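Local coordinates for protein KLLA0E01827p (Kluyveromyces lactis, PDB 6AM0) that probably serves as the Dcp1 activator subunit of the mRNA-decapping enzyme, binding mRNA and stimulating removal of its 5' cap, at residues Glu137-Val150 against Lys153-His165. Residues are numbered along the deposited sequence; the frame is centred on the assembly and turned at random.
Sequences ELEPMKVEVRDDLV and KTLKKEVYGIWVH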
loop_
_atom_site.group_PDB
_atom_site.type_symbol
_atom_site.label_atom_id
_atom_site.label_comp_id
_atom_site.label_asym_id
_atom_site.label_seq_id
_atom_site.Cartn_x
_atom_site.Cartn_y
_atom_site.Cartn_z
ATOM N N GLU F 137 -43.236 24.724 -22.222
ATOM C CA GLU F 137 -42.960 24.074 -20.944
ATOM C C GLU F 137 -42.123 25.031 -20.092
ATOM O O GLU F 137 -40.984 24.745 -19.721
ATOM C CB GLU F 137 -42.243 22.745 -21.159
ATOM C CG GLU F 137 -42.661 21.620 -20.227
ATOM C CD GLU F 137 -41.868 20.350 -20.474
ATOM O OE1 GLU F 137 -40.673 20.459 -20.825
ATOM O OE2 GLU F 137 -42.441 19.246 -20.334
ATOM N N LEU F 138 -42.705 26.189 -19.781
ATOM C CA LEU F 138 -41.958 27.346 -19.304
ATOM C C LEU F 138 -42.191 27.575 -17.816
ATOM O O LEU F 138 -43.333 27.530 -17.343
ATOM C CB LEU F 138 -42.347 28.595 -20.091
ATOM C CG LEU F 138 -42.254 28.453 -21.611
ATOM C CD1 LEU F 138 -42.414 29.806 -22.281
ATOM C CD2 LEU F 138 -40.943 27.794 -22.021
ATOM N N GLU F 139 -41.108 27.847 -17.094
ATOM C CA GLU F 139 -41.098 28.114 -15.666
ATOM C C GLU F 139 -40.312 29.395 -15.427
ATOM O O GLU F 139 -39.317 29.641 -16.118
ATOM C CB GLU F 139 -40.462 26.936 -14.902
ATOM C CG GLU F 139 -40.814 26.828 -13.420
ATOM C CD GLU F 139 -39.690 27.295 -12.507
ATOM O OE1 GLU F 139 -39.973 28.034 -11.539
ATOM O OE2 GLU F 139 -38.523 26.925 -12.758
ATOM N N PRO F 140 -40.739 30.241 -14.487
ATOM C CA PRO F 140 -40.027 31.505 -14.254
ATOM C C PRO F 140 -38.537 31.288 -14.029
ATOM O O PRO F 140 -38.122 30.397 -13.286
ATOM C CB PRO F 140 -40.709 32.068 -13.003
ATOM C CG PRO F 140 -42.078 31.498 -13.037
ATOM C CD PRO F 140 -41.960 30.136 -13.669
ATOM N N MET F 141 -37.730 32.111 -14.695
ATOM C CA MET F 141 -36.281 32.040 -14.589
ATOM C C MET F 141 -35.801 32.590 -13.252
ATOM O O MET F 141 -36.496 33.349 -12.571
ATOM C CB MET F 141 -35.614 32.823 -15.719
ATOM C CG MET F 141 -35.586 32.109 -17.049
ATOM S SD MET F 141 -34.905 33.155 -18.350
ATOM C CE MET F 141 -33.281 33.512 -17.683
ATOM N N LYS F 142 -34.581 32.204 -12.887
ATOM C CA LYS F 142 -33.936 32.712 -11.686
ATOM C C LYS F 142 -32.499 33.090 -12.013
ATOM O O LYS F 142 -31.889 32.535 -12.932
ATOM C CB LYS F 142 -33.963 31.680 -10.546
ATOM C CG LYS F 142 -35.362 31.308 -10.068
ATOM C CD LYS F 142 -35.338 30.060 -9.193
ATOM C CE LYS F 142 -36.737 29.511 -8.968
ATOM N NZ LYS F 142 -36.709 28.176 -8.308
ATOM N N VAL F 143 -31.965 34.045 -11.259
ATOM C CA VAL F 143 -30.581 34.474 -11.416
ATOM C C VAL F 143 -30.037 34.865 -10.051
ATOM O O VAL F 143 -30.727 35.505 -9.251
ATOM C CB VAL F 143 -30.447 35.636 -12.427
ATOM C CG1 VAL F 143 -31.273 36.843 -11.999
ATOM C CG2 VAL F 143 -28.986 36.017 -12.609
ATOM N N GLU F 144 -28.807 34.446 -9.775
ATOM C CA GLU F 144 -28.116 34.865 -8.566
ATOM C C GLU F 144 -26.633 34.915 -8.881
ATOM O O GLU F 144 -26.160 34.235 -9.790
ATOM C CB GLU F 144 -28.387 33.923 -7.384
ATOM C CG GLU F 144 -27.336 32.839 -7.186
ATOM C CD GLU F 144 -27.495 32.093 -5.871
ATOM O OE1 GLU F 144 -27.336 30.853 -5.864
ATOM O OE2 GLU F 144 -27.778 32.746 -4.843
ATOM N N VAL F 145 -25.906 35.745 -8.145
ATOM C CA VAL F 145 -24.468 35.884 -8.325
ATOM C C VAL F 145 -23.800 35.593 -6.993
ATOM O O VAL F 145 -24.209 36.134 -5.958
ATOM C CB VAL F 145 -24.091 37.281 -8.852
ATOM C CG1 VAL F 145 -24.775 38.371 -8.035
ATOM C CG2 VAL F 145 -22.584 37.463 -8.842
ATOM N N ARG F 146 -22.799 34.718 -7.009
ATOM C CA ARG F 146 -22.081 34.425 -5.778
ATOM C C ARG F 146 -20.693 33.914 -6.124
ATOM O O ARG F 146 -20.523 33.170 -7.094
ATOM C CB ARG F 146 -22.825 33.404 -4.909
ATOM C CG ARG F 146 -22.436 33.481 -3.440
ATOM C CD ARG F 146 -23.327 32.626 -2.551
ATOM N NE ARG F 146 -22.991 31.207 -2.624
ATOM C CZ ARG F 146 -23.754 30.284 -3.201
ATOM N NH1 ARG F 146 -23.362 29.017 -3.216
ATOM N NH2 ARG F 146 -24.909 30.625 -3.755
ATOM N N ASP F 147 -19.710 34.322 -5.320
ATOM C CA ASP F 147 -18.310 33.978 -5.554
ATOM C C ASP F 147 -17.920 34.247 -7.003
ATOM O O ASP F 147 -17.269 33.432 -7.658
ATOM C CB ASP F 147 -18.026 32.528 -5.164
ATOM C CG ASP F 147 -18.039 32.319 -3.662
ATOM O OD1 ASP F 147 -17.942 33.322 -2.922
ATOM O OD2 ASP F 147 -18.138 31.154 -3.223
ATOM N N ASP F 148 -18.358 35.400 -7.508
ATOM C CA ASP F 148 -18.044 35.902 -8.842
ATOM C C ASP F 148 -18.580 35.013 -9.962
ATOM O O ASP F 148 -18.156 35.150 -11.113
ATOM C CB ASP F 148 -16.534 36.117 -9.012
ATOM C CG ASP F 148 -15.945 37.002 -7.921
ATOM O OD1 ASP F 148 -16.180 38.230 -7.955
ATOM O OD2 ASP F 148 -15.246 36.469 -7.032
ATOM N N LEU F 149 -19.513 34.112 -9.667
ATOM C CA LEU F 149 -20.161 33.298 -10.686
ATOM C C LEU F 149 -21.612 33.732 -10.838
ATOM O O LEU F 149 -22.295 34.000 -9.841
ATOM C CB LEU F 149 -20.091 31.812 -10.332
ATOM C CG LEU F 149 -20.653 30.822 -11.353
ATOM C CD1 LEU F 149 -19.691 30.632 -12.512
ATOM C CD2 LEU F 149 -20.957 29.493 -10.683
ATOM N N VAL F 150 -22.075 33.808 -12.085
ATOM C CA VAL F 150 -23.434 34.246 -12.396
ATOM C C VAL F 150 -24.256 33.014 -12.753
ATOM O O VAL F 150 -24.147 32.480 -13.860
ATOM C CB VAL F 150 -23.456 35.281 -13.530
ATOM C CG1 VAL F 150 -24.889 35.653 -13.879
ATOM C CG2 VAL F 150 -22.675 36.524 -13.134
ATOM N N LYS F 153 -31.118 29.827 -13.694
ATOM C CA LYS F 153 -32.046 28.712 -13.874
ATOM C C LYS F 153 -33.030 29.119 -14.966
ATOM O O LYS F 153 -33.792 30.079 -14.793
ATOM C CB LYS F 153 -32.760 28.376 -12.565
ATOM C CG LYS F 153 -33.816 27.274 -12.647
ATOM C CD LYS F 153 -34.433 27.028 -11.266
ATOM C CE LYS F 153 -35.784 26.313 -11.336
ATOM N NZ LYS F 153 -35.671 24.849 -11.575
ATOM N N THR F 154 -33.006 28.391 -16.083
ATOM C CA THR F 154 -33.660 28.821 -17.310
ATOM C C THR F 154 -35.155 28.514 -17.284
ATOM O O THR F 154 -35.708 28.016 -16.300
ATOM C CB THR F 154 -33.013 28.152 -18.521
ATOM O OG1 THR F 154 -33.514 26.814 -18.655
ATOM C CG2 THR F 154 -31.505 28.103 -18.360
ATOM N N LEU F 155 -35.817 28.813 -18.406
ATOM C CA LEU F 155 -37.251 28.588 -18.526
ATOM C C LEU F 155 -37.605 27.112 -18.592
ATOM O O LEU F 155 -38.749 26.751 -18.301
ATOM C CB LEU F 155 -37.795 29.299 -19.764
ATOM C CG LEU F 155 -37.737 30.825 -19.760
ATOM C CD1 LEU F 155 -38.148 31.337 -21.117
ATOM C CD2 LEU F 155 -38.639 31.401 -18.685
ATOM N N LYS F 156 -36.660 26.255 -18.980
ATOM C CA LYS F 156 -36.871 24.813 -18.978
ATOM C C LYS F 156 -36.094 24.124 -17.863
ATOM O O LYS F 156 -35.823 22.921 -17.951
ATOM C CB LYS F 156 -36.504 24.215 -20.336
ATOM C CG LYS F 156 -37.221 24.879 -21.493
ATOM C CD LYS F 156 -37.104 24.073 -22.771
ATOM C CE LYS F 156 -38.065 22.896 -22.772
ATOM N NZ LYS F 156 -38.791 22.775 -24.069
ATOM N N LYS F 157 -35.712 24.874 -16.826
ATOM C CA LYS F 157 -35.142 24.348 -15.589
ATOM C C LYS F 157 -33.723 23.811 -15.756
ATOM O O LYS F 157 -33.221 23.105 -14.874
ATOM C CB LYS F 157 -36.045 23.269 -14.981
ATOM C CG LYS F 157 -37.476 23.725 -14.739
ATOM C CD LYS F 157 -38.401 22.531 -14.560
ATOM C CE LYS F 157 -39.858 22.914 -14.779
ATOM N NZ LYS F 157 -40.720 21.702 -14.856
ATOM N N GLU F 158 -33.059 24.111 -16.867
ATOM C CA GLU F 158 -31.619 23.910 -16.936
ATOM C C GLU F 158 -30.922 24.937 -16.051
ATOM O O GLU F 158 -31.397 26.062 -15.880
ATOM C CB GLU F 158 -31.122 24.038 -18.377
ATOM C CG GLU F 158 -31.855 23.164 -19.377
ATOM C CD GLU F 158 -31.688 23.647 -20.807
ATOM O OE1 GLU F 158 -31.224 24.793 -21.004
ATOM O OE2 GLU F 158 -32.024 22.882 -21.736
ATOM N N VAL F 159 -29.793 24.543 -15.473
ATOM C CA VAL F 159 -29.039 25.416 -14.578
ATOM C C VAL F 159 -27.646 25.605 -15.151
ATOM O O VAL F 159 -26.875 24.643 -15.252
ATOM C CB VAL F 159 -28.970 24.862 -13.149
ATOM C CG1 VAL F 159 -28.004 25.693 -12.320
ATOM C CG2 VAL F 159 -30.352 24.871 -12.519
ATOM N N TYR F 160 -27.324 26.843 -15.516
ATOM C CA TYR F 160 -26.026 27.180 -16.072
ATOM C C TYR F 160 -25.327 28.204 -15.192
ATOM O O TYR F 160 -25.954 28.927 -14.413
ATOM C CB TYR F 160 -26.138 27.741 -17.491
ATOM C CG TYR F 160 -26.698 26.790 -18.515
ATOM C CD1 TYR F 160 -25.886 25.862 -19.149
ATOM C CD2 TYR F 160 -28.036 26.841 -18.871
ATOM C CE1 TYR F 160 -26.394 25.002 -20.095
ATOM C CE2 TYR F 160 -28.553 25.988 -19.816
ATOM C CZ TYR F 160 -27.730 25.069 -20.424
ATOM O OH TYR F 160 -28.250 24.214 -21.367
ATOM N N GLY F 161 -24.012 28.264 -15.345
ATOM C CA GLY F 161 -23.184 29.200 -14.624
ATOM C C GLY F 161 -22.234 29.888 -15.575
ATOM O O GLY F 161 -21.396 29.241 -16.213
ATOM N N ILE F 162 -22.377 31.200 -15.693
ATOM C CA ILE F 162 -21.568 32.008 -16.589
ATOM C C ILE F 162 -20.503 32.709 -15.763
ATOM O O ILE F 162 -20.800 33.296 -14.712
ATOM C CB ILE F 162 -22.435 33.015 -17.363
ATOM C CG1 ILE F 162 -23.281 32.278 -18.407
ATOM C CG2 ILE F 162 -21.573 34.090 -18.010
ATOM C CD1 ILE F 162 -24.738 32.680 -18.416
ATOM N N TRP F 163 -19.262 32.616 -16.224
ATOM C CA TRP F 163 -18.122 33.251 -15.578
ATOM C C TRP F 163 -17.572 34.292 -16.541
ATOM O O TRP F 163 -17.069 33.950 -17.618
ATOM C CB TRP F 163 -17.064 32.220 -15.202
ATOM C CG TRP F 163 -15.972 32.772 -14.349
ATOM C CD1 TRP F 163 -15.918 32.774 -12.984
ATOM C CD2 TRP F 163 -14.772 33.406 -14.800
ATOM N NE1 TRP F 163 -14.757 33.368 -12.559
ATOM C CE2 TRP F 163 -14.035 33.765 -13.654
ATOM C CE3 TRP F 163 -14.248 33.704 -16.062
ATOM C CZ2 TRP F 163 -12.802 34.407 -13.732
ATOM C CZ3 TRP F 163 -13.024 34.342 -16.137
ATOM C CH2 TRP F 163 -12.315 34.687 -14.980
ATOM N N VAL F 164 -17.677 35.545 -16.158
ATOM C CA VAL F 164 -17.276 36.657 -17.006
ATOM C C VAL F 164 -15.829 37.015 -16.707
ATOM O O VAL F 164 -15.409 37.056 -15.544
ATOM C CB VAL F 164 -18.215 37.859 -16.798
ATOM C CG1 VAL F 164 -17.686 39.081 -17.517
ATOM C CG2 VAL F 164 -19.610 37.515 -17.291
ATOM N N HIS F 165 -15.059 37.259 -17.767
ATOM C CA HIS F 165 -13.662 37.647 -17.611
ATOM C C HIS F 165 -13.535 38.946 -16.820
ATOM O O HIS F 165 -12.914 38.979 -15.752
ATOM C CB HIS F 165 -13.008 37.787 -18.984
ATOM C CG HIS F 165 -11.695 38.502 -18.955
ATOM N ND1 HIS F 165 -10.546 37.927 -18.461
ATOM C CD2 HIS F 165 -11.351 39.751 -19.347
ATOM C CE1 HIS F 165 -9.547 38.786 -18.558
ATOM N NE2 HIS F 165 -10.010 39.902 -19.092
#
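At the edge of the W163 indole, near its plane, sits the CD1 methyl of L149, 4.1 Å from W163 CB. D148 O approaches the same ring obliquely, 3.8 Å from W163 CD1. The Y160 ring has E158 OE1 and T154 CG2 in plane at its edge.

Two antiparallel hydrogen-bonded pairs join the backbones. At V150 and I162, the bond from I162 N to V150 O is nearly straight (170°). At K142 and K153, K142 N donates to K153 O, on a lone pair in the carbonyl plane, and K153 N donates back to K142 O. E139 N donates to L155 O at 2.9 Å.

K142 and K153 run side by side in the same direction, their CD atoms 3.8 Å apart. CG of K153 lies opposite its backbone N (chi1 177°), and the chain bends only at its end. NZ of K153 thereby comes 3.7 Å from E139 OE2, a long salt bridge. NZ of K153 also lies 4.8 Å from K142 NZ, so the carboxylate probably offsets some of the repulsion. With an alanine in place of K153, E139 would probably lose this charge partner, and the K142 chain most of its aliphatic neighbour.

A second apolar contact lies at L155, whose CD2 is 3.5 Å from CG of M141. T154 OG1 accepts from K156 N, an ST turn within the type I turn T154-K157 linking strands 149-153 and 159-164.

The contact spans three strands of the five-stranded antiparallel sheet, in a fold of the PH clan. Strand 149-153 lies between 142-146, at one edge, and 159-164, which also pairs with 36-43. The bound peptide packs on W163 and K153. Helix 167-182 packs against this sheet, with L181 on M141 and R170 on W163.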